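Side-chain contacts in cell Inhibiting Factor (CifBp) (Burkholderia pseudomallei, PDB 3GQM), which deamidates a glutamine side chain of host NEDD8 to glutamate, which shuts down cullin-RING ubiquitin ligases and inhibits the host cell cycle: residues A[146-151]-A[171-176]; A[154-159]-A[215-220]; A[206-211]-A[230-235]. All coordinates share one frame; numbering follows the deposited sequence.

Contact 1. Residues A[146-151]-A[171-176]; sequences KNYVVI and GPRTAY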
loop_
_atom_site.group_PDB
_atom_site.type_symbol
_atom_site.label_atom_id
_atom_site.label_comp_id
_atom_site.label_asym_id
_atom_site.label_seq_id
_atom_site.Cartn_x
_atom_site.Cartn_y
_atom_site.Cartn_z
ATOM N N LYS A 146 -3.247 -19.323 -7.595
ATOM C CA LYS A 146 -3.961 -18.092 -7.324
ATOM C C LYS A 146 -2.999 -16.907 -7.067
ATOM O O LYS A 146 -1.869 -17.088 -6.548
ATOM C CB LYS A 146 -4.862 -18.264 -6.104
ATOM C CG LYS A 146 -6.208 -19.026 -6.298
ATOM C CD LYS A 146 -7.153 -18.705 -5.147
ATOM C CE LYS A 146 -8.302 -19.701 -4.994
ATOM N NZ LYS A 146 -9.012 -20.014 -6.295
ATOM N N ASN A 147 -3.453 -15.702 -7.418
ATOM C CA ASN A 147 -2.801 -14.453 -6.977
ATOM C C ASN A 147 -3.284 -14.094 -5.575
ATOM O O ASN A 147 -4.471 -14.234 -5.267
ATOM C CB ASN A 147 -3.133 -13.295 -7.922
ATOM C CG ASN A 147 -3.095 -13.707 -9.378
ATOM O OD1 ASN A 147 -2.043 -14.037 -9.900
ATOM N ND2 ASN A 147 -4.249 -13.708 -10.035
ATOM N N TYR A 148 -2.377 -13.604 -4.737
ATOM C CA TYR A 148 -2.751 -13.089 -3.436
ATOM C C TYR A 148 -2.031 -11.806 -3.254
ATOM O O TYR A 148 -0.932 -11.618 -3.800
ATOM C CB TYR A 148 -2.299 -14.025 -2.288
ATOM C CG TYR A 148 -2.985 -15.339 -2.309
ATOM C CD1 TYR A 148 -4.171 -15.546 -1.583
ATOM C CD2 TYR A 148 -2.447 -16.396 -3.053
ATOM C CE1 TYR A 148 -4.812 -16.784 -1.620
ATOM C CE2 TYR A 148 -3.052 -17.623 -3.076
ATOM C CZ TYR A 148 -4.229 -17.818 -2.377
ATOM O OH TYR A 148 -4.789 -19.068 -2.449
ATOM N N VAL A 149 -2.658 -10.932 -2.483
ATOM C CA VAL A 149 -1.997 -9.749 -1.940
ATOM C C VAL A 149 -2.116 -9.809 -0.410
ATOM O O VAL A 149 -3.150 -10.231 0.097
ATOM C CB VAL A 149 -2.556 -8.452 -2.523
ATOM C CG1 VAL A 149 -4.092 -8.318 -2.281
ATOM C CG2 VAL A 149 -1.804 -7.250 -1.940
ATOM N N VAL A 150 -1.036 -9.455 0.294
ATOM C CA VAL A 150 -0.978 -9.518 1.750
ATOM C C VAL A 150 -0.840 -8.113 2.242
ATOM O O VAL A 150 0.011 -7.364 1.763
ATOM C CB VAL A 150 0.249 -10.293 2.246
ATOM C CG1 VAL A 150 0.364 -10.222 3.752
ATOM C CG2 VAL A 150 0.183 -11.764 1.777
ATOM N N ILE A 151 -1.707 -7.728 3.164
ATOM C CA ILE A 151 -1.621 -6.387 3.731
ATOM C C ILE A 151 -0.970 -6.532 5.101
ATOM O O ILE A 151 -1.361 -7.386 5.936
ATOM C CB ILE A 151 -3.011 -5.626 3.747
ATOM C CG1 ILE A 151 -2.868 -4.228 4.369
ATOM C CG2 ILE A 151 -4.130 -6.515 4.362
ATOM C CD1 ILE A 151 -4.020 -3.199 3.972
ATOM N N GLY A 171 7.044 -20.394 -13.099
ATOM C CA GLY A 171 7.976 -19.523 -12.386
ATOM C C GLY A 171 7.857 -19.726 -10.881
ATOM O O GLY A 171 6.880 -20.334 -10.394
ATOM N N PRO A 172 8.831 -19.190 -10.131
ATOM C CA PRO A 172 8.841 -19.310 -8.664
ATOM C C PRO A 172 7.769 -18.384 -8.065
ATOM O O PRO A 172 7.325 -17.453 -8.757
ATOM C CB PRO A 172 10.260 -18.842 -8.299
ATOM C CG PRO A 172 10.642 -17.852 -9.430
ATOM C CD PRO A 172 9.719 -18.103 -10.607
ATOM N N ARG A 173 7.314 -18.672 -6.846
ATOM C CA ARG A 173 6.465 -17.745 -6.069
ATOM C C ARG A 173 7.321 -16.508 -5.829
ATOM O O ARG A 173 8.415 -16.593 -5.259
ATOM C CB ARG A 173 6.063 -18.352 -4.717
ATOM C CG ARG A 173 5.142 -17.507 -3.792
ATOM C CD ARG A 173 3.666 -18.087 -3.735
ATOM N NE ARG A 173 2.782 -17.276 -4.570
ATOM C CZ ARG A 173 1.483 -17.488 -4.800
ATOM N NH1 ARG A 173 0.824 -16.633 -5.574
ATOM N NH2 ARG A 173 0.841 -18.540 -4.279
ATOM N N THR A 174 6.802 -15.380 -6.280
ATOM C CA THR A 174 7.521 -14.131 -6.404
ATOM C C THR A 174 6.716 -13.098 -5.663
ATOM O O THR A 174 5.496 -13.207 -5.597
ATOM C CB THR A 174 7.592 -13.728 -7.889
ATOM O OG1 THR A 174 8.168 -14.814 -8.603
ATOM C CG2 THR A 174 8.441 -12.501 -8.105
ATOM N N ALA A 175 7.417 -12.130 -5.077
ATOM C CA ALA A 175 6.804 -11.142 -4.213
ATOM C C ALA A 175 7.276 -9.775 -4.646
ATOM O O ALA A 175 8.452 -9.603 -4.933
ATOM C CB ALA A 175 7.219 -11.390 -2.753
ATOM N N TYR A 176 6.371 -8.804 -4.641
ATOM C CA TYR A 176 6.687 -7.417 -4.883
ATOM C C TYR A 176 6.115 -6.572 -3.730
ATOM O O TYR A 176 5.108 -6.963 -3.113
ATOM C CB TYR A 176 6.017 -6.984 -6.182
ATOM C CG TYR A 176 6.439 -7.842 -7.353
ATOM C CD1 TYR A 176 7.630 -7.564 -8.044
ATOM C CD2 TYR A 176 5.682 -8.923 -7.749
ATOM C CE1 TYR A 176 8.027 -8.325 -9.128
ATOM C CE2 TYR A 176 6.079 -9.721 -8.824
ATOM C CZ TYR A 176 7.251 -9.398 -9.521
ATOM O OH TYR A 176 7.659 -10.189 -10.562
#

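Contact 2. Residues A[154-159]-A[215-220]; sequences DGRLGH and KDFSKM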
loop_
_atom_site.group_PDB
_atom_site.type_symbol
_atom_site.label_atom_id
_atom_site.label_comp_id
_atom_site.label_asym_id
_atom_site.label_seq_id
_atom_site.Cartn_x
_atom_site.Cartn_y
_atom_site.Cartn_z
ATOM N N ASP A 154 2.618 -3.420 10.395
ATOM C CA ASP A 154 3.851 -3.624 11.132
ATOM C C ASP A 154 4.064 -2.642 12.265
ATOM O O ASP A 154 4.558 -1.526 12.018
ATOM C CB ASP A 154 5.053 -3.547 10.158
ATOM C CG ASP A 154 6.333 -4.141 10.774
ATOM O OD1 ASP A 154 6.654 -3.785 11.960
ATOM O OD2 ASP A 154 6.979 -4.982 10.080
ATOM N N GLY A 155 3.708 -3.052 13.505
ATOM C CA GLY A 155 3.927 -2.235 14.745
ATOM C C GLY A 155 5.385 -1.898 15.138
ATOM O O GLY A 155 5.652 -0.939 15.887
ATOM N N ARG A 156 6.352 -2.648 14.619
ATOM C CA ARG A 156 7.740 -2.431 15.016
ATOM C C ARG A 156 8.157 -1.209 14.259
ATOM O O ARG A 156 8.774 -0.259 14.777
ATOM C CB ARG A 156 8.607 -3.662 14.627
ATOM C CG ARG A 156 8.386 -4.894 15.537
ATOM C CD ARG A 156 7.469 -5.959 14.936
ATOM N NE ARG A 156 7.680 -6.018 13.489
ATOM C CZ ARG A 156 8.262 -7.012 12.826
ATOM N NH1 ARG A 156 8.663 -8.103 13.455
ATOM N NH2 ARG A 156 8.394 -6.917 11.499
ATOM N N LEU A 157 7.749 -1.221 13.000
ATOM C CA LEU A 157 8.039 -0.146 12.066
ATOM C C LEU A 157 7.040 0.980 12.204
ATOM O O LEU A 157 7.331 2.110 11.860
ATOM C CB LEU A 157 8.007 -0.722 10.632
ATOM C CG LEU A 157 9.232 -1.475 10.072
ATOM C CD1 LEU A 157 9.800 -2.562 10.973
ATOM C CD2 LEU A 157 8.921 -2.131 8.740
ATOM N N GLY A 158 5.849 0.684 12.713
ATOM C CA GLY A 158 4.734 1.653 12.644
ATOM C C GLY A 158 4.322 1.880 11.176
ATOM O O GLY A 158 4.085 3.017 10.767
ATOM N N HIS A 159 4.212 0.807 10.396
ATOM C CA HIS A 159 4.072 0.936 8.931
ATOM C C HIS A 159 3.100 -0.080 8.419
ATOM O O HIS A 159 2.995 -1.162 8.948
ATOM C CB HIS A 159 5.459 0.781 8.268
ATOM C CG HIS A 159 5.512 1.041 6.783
ATOM N ND1 HIS A 159 4.875 2.106 6.166
ATOM C CD2 HIS A 159 6.245 0.433 5.816
ATOM C CE1 HIS A 159 5.168 2.106 4.876
ATOM N NE2 HIS A 159 5.985 1.086 4.631
ATOM N N LYS A 215 8.796 -12.657 14.640
ATOM C CA LYS A 215 8.940 -12.129 15.987
ATOM C C LYS A 215 10.402 -11.823 16.286
ATOM O O LYS A 215 10.719 -10.809 16.863
ATOM C CB LYS A 215 8.411 -13.145 17.003
ATOM C CG LYS A 215 6.947 -13.027 17.190
ATOM N N ASP A 216 11.302 -12.712 15.899
ATOM C CA ASP A 216 12.697 -12.532 16.248
ATOM C C ASP A 216 13.344 -11.274 15.660
ATOM O O ASP A 216 14.406 -10.844 16.128
ATOM C CB ASP A 216 13.471 -13.771 15.879
ATOM C CG ASP A 216 13.326 -14.864 16.925
ATOM O OD1 ASP A 216 12.857 -14.562 18.070
ATOM O OD2 ASP A 216 13.663 -16.020 16.589
ATOM N N PHE A 217 12.675 -10.639 14.697
ATOM C CA PHE A 217 13.223 -9.468 14.055
ATOM C C PHE A 217 13.652 -8.418 15.064
ATOM O O PHE A 217 14.663 -7.767 14.876
ATOM C CB PHE A 217 12.238 -8.857 13.029
ATOM C CG PHE A 217 12.729 -7.579 12.447
ATOM C CD1 PHE A 217 13.700 -7.588 11.443
ATOM C CD2 PHE A 217 12.277 -6.355 12.943
ATOM C CE1 PHE A 217 14.201 -6.396 10.929
ATOM C CE2 PHE A 217 12.763 -5.152 12.423
ATOM C CZ PHE A 217 13.716 -5.171 11.421
ATOM N N SER A 218 12.849 -8.221 16.104
ATOM C CA SER A 218 13.173 -7.243 17.161
ATOM C C SER A 218 14.541 -7.508 17.843
ATOM O O SER A 218 15.189 -6.570 18.289
ATOM C CB SER A 218 12.068 -7.148 18.195
ATOM O OG SER A 218 11.736 -8.442 18.665
ATOM N N LYS A 219 14.990 -8.765 17.860
ATOM C CA LYS A 219 16.277 -9.080 18.509
ATOM C C LYS A 219 17.492 -9.229 17.605
ATOM O O LYS A 219 18.583 -9.601 18.080
ATOM C CB LYS A 219 16.133 -10.285 19.433
ATOM N N MET A 220 17.325 -8.906 16.323
ATOM C CA MET A 220 18.365 -9.159 15.383
ATOM C C MET A 220 19.351 -8.013 15.481
ATOM O O MET A 220 18.983 -6.905 15.864
ATOM C CB MET A 220 17.809 -9.370 13.959
ATOM C CG MET A 220 17.064 -10.726 13.757
ATOM S SD MET A 220 16.230 -10.785 12.112
ATOM C CE MET A 220 15.047 -12.155 12.220
#

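Contact 3. Residues A[206-211]-A[230-235]; sequences LDELNQ and ASILQI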
loop_
_atom_site.group_PDB
_atom_site.type_symbol
_atom_site.label_atom_id
_atom_site.label_comp_id
_atom_site.label_asym_id
_atom_site.label_seq_id
_atom_site.Cartn_x
_atom_site.Cartn_y
_atom_site.Cartn_z
ATOM N N LEU A 206 11.405 -13.862 -0.646
ATOM C CA LEU A 206 10.466 -14.417 0.360
ATOM C C LEU A 206 11.186 -14.778 1.659
ATOM O O LEU A 206 10.621 -14.644 2.769
ATOM C CB LEU A 206 9.643 -15.582 -0.194
ATOM C CG LEU A 206 8.495 -14.956 -1.007
ATOM C CD1 LEU A 206 8.413 -15.557 -2.388
ATOM C CD2 LEU A 206 7.182 -15.050 -0.263
ATOM N N ASP A 207 12.448 -15.165 1.497
ATOM C CA ASP A 207 13.400 -15.400 2.572
ATOM C C ASP A 207 13.637 -14.204 3.444
ATOM O O ASP A 207 13.511 -14.281 4.647
ATOM C CB ASP A 207 14.753 -15.690 1.943
ATOM C CG ASP A 207 15.396 -16.850 2.518
ATOM O OD1 ASP A 207 16.371 -16.638 3.270
ATOM O OD2 ASP A 207 14.922 -17.978 2.193
ATOM N N GLU A 208 14.043 -13.095 2.843
ATOM C CA GLU A 208 14.198 -11.895 3.637
ATOM C C GLU A 208 12.883 -11.437 4.250
ATOM O O GLU A 208 12.867 -10.999 5.401
ATOM C CB GLU A 208 14.814 -10.793 2.797
ATOM C CG GLU A 208 16.192 -11.132 2.264
ATOM C CD GLU A 208 16.868 -9.908 1.697
ATOM O OE1 GLU A 208 17.955 -9.551 2.178
ATOM O OE2 GLU A 208 16.300 -9.248 0.822
ATOM N N LEU A 209 11.793 -11.510 3.482
ATOM C CA LEU A 209 10.465 -11.136 3.997
ATOM C C LEU A 209 10.109 -11.980 5.228
ATOM O O LEU A 209 9.578 -11.458 6.212
ATOM C CB LEU A 209 9.346 -11.286 2.934
ATOM C CG LEU A 209 9.199 -10.122 1.947
ATOM C CD1 LEU A 209 8.232 -10.488 0.822
ATOM C CD2 LEU A 209 8.737 -8.863 2.701
ATOM N N ASN A 210 10.391 -13.283 5.151
ATOM C CA ASN A 210 10.117 -14.145 6.290
ATOM C C ASN A 210 10.875 -13.711 7.551
ATOM O O ASN A 210 10.308 -13.703 8.655
ATOM C CB ASN A 210 10.408 -15.593 6.000
ATOM C CG ASN A 210 9.911 -16.470 7.116
ATOM O OD1 ASN A 210 8.717 -16.392 7.490
ATOM N ND2 ASN A 210 10.823 -17.239 7.737
ATOM N N GLN A 211 12.129 -13.300 7.372
ATOM C CA GLN A 211 12.962 -12.798 8.476
ATOM C C GLN A 211 12.475 -11.462 9.012
ATOM O O GLN A 211 12.387 -11.269 10.251
ATOM C CB GLN A 211 14.437 -12.647 8.030
ATOM C CG GLN A 211 15.175 -13.962 7.952
ATOM C CD GLN A 211 16.405 -13.915 7.020
ATOM O OE1 GLN A 211 16.539 -14.736 6.116
ATOM N NE2 GLN A 211 17.297 -12.961 7.248
ATOM N N ALA A 230 16.474 -1.950 4.468
ATOM C CA ALA A 230 16.915 -1.247 3.269
ATOM C C ALA A 230 16.645 -2.093 2.042
ATOM O O ALA A 230 16.319 -1.568 0.996
ATOM C CB ALA A 230 18.397 -0.945 3.327
ATOM N N SER A 231 16.833 -3.397 2.161
ATOM C CA SER A 231 16.718 -4.273 0.999
ATOM C C SER A 231 15.267 -4.457 0.529
ATOM O O SER A 231 14.984 -4.470 -0.666
ATOM C CB SER A 231 17.405 -5.601 1.295
ATOM O OG SER A 231 16.969 -6.565 0.393
ATOM N N ILE A 232 14.343 -4.548 1.480
ATOM C CA ILE A 232 12.978 -4.802 1.192
ATOM C C ILE A 232 12.205 -3.480 0.959
ATOM O O ILE A 232 11.340 -3.424 0.122
ATOM C CB ILE A 232 12.342 -5.586 2.381
ATOM C CG1 ILE A 232 13.041 -6.937 2.563
ATOM C CG2 ILE A 232 10.855 -5.807 2.158
ATOM C CD1 ILE A 232 12.462 -7.803 3.796
ATOM N N LEU A 233 12.504 -2.438 1.727
ATOM C CA LEU A 233 11.604 -1.282 1.841
ATOM C C LEU A 233 12.243 0.050 1.452
ATOM O O LEU A 233 11.552 1.062 1.422
ATOM C CB LEU A 233 10.974 -1.196 3.270
ATOM C CG LEU A 233 10.099 -2.416 3.671
ATOM C CD1 LEU A 233 9.621 -2.321 5.109
ATOM C CD2 LEU A 233 8.887 -2.659 2.712
ATOM N N GLN A 234 13.543 0.083 1.147
ATOM C CA GLN A 234 14.138 1.393 0.829
ATOM C C GLN A 234 14.438 1.451 -0.673
ATOM O O GLN A 234 14.947 0.492 -1.253
ATOM C CB GLN A 234 15.402 1.654 1.669
ATOM C CG GLN A 234 15.754 3.110 1.821
ATOM C CD GLN A 234 16.562 3.673 0.664
ATOM O OE1 GLN A 234 17.401 2.974 0.076
ATOM N NE2 GLN A 234 16.336 4.967 0.352
ATOM N N ILE A 235 14.113 2.587 -1.269
ATOM C CA ILE A 235 13.998 2.734 -2.696
ATOM C C ILE A 235 15.340 2.538 -3.414
ATOM O O ILE A 235 15.368 2.114 -4.543
ATOM C CB ILE A 235 13.302 4.097 -3.054
ATOM C CG1 ILE A 235 12.525 3.981 -4.396
ATOM C CG2 ILE A 235 14.303 5.318 -2.903
ATOM C CD1 ILE A 235 11.995 5.297 -4.960
#

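Contact 1. Residues A[146-151]-A[171-176]
Near the K146 end of strand 147-154, in the antiparallel sheet of this papain-like (clan CA) fold, K146 and Y148 meet R173, which reaches in from the loop between strands 159-165 and 176-178. K146 is joined to R173 by a bond from R173 NH1 to K146 O, 2.9 Å long and nearly straight at 166°. The oxygen lies at the edge of the guanidinium, in its plane, and NH1 approaches almost in line with the C=O bond. Arginine suits this place because its backbone stays far off: the nearest CA atoms, those of N147 and R173, are 9.9 Å apart. The chain sets out with CG anti to the backbone N (chi1 -179°), then bends at chi2 and chi3 to bring the planar end to the strand. Y148 crosses it at about a right angle, the edge of its ring facing NH2, with CD2 4.1 Å from R173 NH2; the planes stand 69° apart. Y148 OH and R173 NH2 turn instead to D143, bonding its backbone N and O respectively. One guanidinium thus serves the carbonyls of K146 and D143; its charge is probably offset, at least in part, by these peptide groups, which pin the loop to the strand.

Contact 2. Residues A[154-159]-A[215-220]
OD1 of D154 is gripped by three N-H groups, two from the backbone and one from a side chain, while R156, the residue that supplies two of them, lays its guanidinium against F217. R156 N and L157 N both bond D154 OD1, the latter at 3.0 Å from above the carboxylate plane; the first closes an Asx turn. R156 NE completes the set, 2.9 Å from D154 OD1 and almost perfectly straight at 177°. Next to it R156 NH2 meets D154 OD2 at 2.8 Å, making a side-on salt bridge in which each carboxylate oxygen has its own nitrogen. To fold back this far the arginine bends at chi2 and chi3.

The turn links strands 147-154 and 159-165 as a beta hairpin with a G1 bulge: G158 and H159 both face D154, and G158 adopts positive phi, which glycine accepts readily. H159, inferred to be catalytic, begins the second strand and bonds Q179.

With its rotation fixed by D154, the guanidinium offers one face to F217, whose CD2 sits 3.9 Å above the plane of the R156 group, offset toward the rim; the planes are inclined at 42°. R156 NH1 also approaches F217 CB to 3.7 Å. Phenylalanine fits because its CB and the CD2 side of its ring can rest on the guanidinium while CE2 still meets a leucine: L157 CD1 touches F217 CE2 at 4.2 Å, and L229 of helix 222-233 packs on both side chains. R156 NH2 also bonds L212 O, at the end of helix 206-212.

Contact 3. Residues A[206-211]-A[230-235]
E208 and S231 join helix 206-212 to helix 222-233 through one hydrogen bond, S231 OG to E208 OE2, 2.8 Å long. Helix 206-212 and the last turn of helix 222-233 form a helix-helix packing here, with their nearest CA atoms, those of L209 and I232, 7.4 Å apart. The serine hydroxyl meets the carboxylate oxygen on its syn side, 16° out of plane. Glutamate is long enough to span the gap: its chain runs extended beyond CG, and a serine opposite needs only one short arm, with OG anti to its backbone N (chi1 162°).

Beside this polar pair lies an apolar one. I232 reaches across with both branches: CG2 rests 3.8 Å from L209 CD2, while CD1 lies over the helix backbone, 3.6 Å from E208 O, and also touches E208 CB at 3.9 Å. The branched isoleucine can therefore touch a leucine and the neighbouring peptide at once, and the aliphatic root of E208 adds to the same surface. L209 crosses I232 obliquely.

In the next shell, F135 of helix 135-139 and V204 pack on L209, and L212 extends the apolar contact to I232. At the start of helix 206-212, E208 N donates to S205 OG. The end of helix 222-233 is held at two carbonyls: R199 NH2 bonds S231 O, and Q179, inferred to belong to the active site, gives its side-chain NE2 to L233 O.

How the contacts relate
From the N terminus, the chain enters strand 147-154 at contact 1, makes the hairpin turn of contact 2, returns along strand 159-165 and closes contact 1 in the loop that R173 occupies. It then leads into helix 206-212, which opens contact 3, and to 215-220, which closes contact 2, before helix 222-233 closes contact 3. Contact 2 therefore crosses both others, while contacts 1 and 3 follow in series. A175 packs on L206 and L209, joining contacts 1 and 3; L157 against L233 joins contacts 2 and 3. Contact 1 ties a loop to the sheet, contact 2 the hairpin to the segment between two helices, and contact 3 those helices to each other.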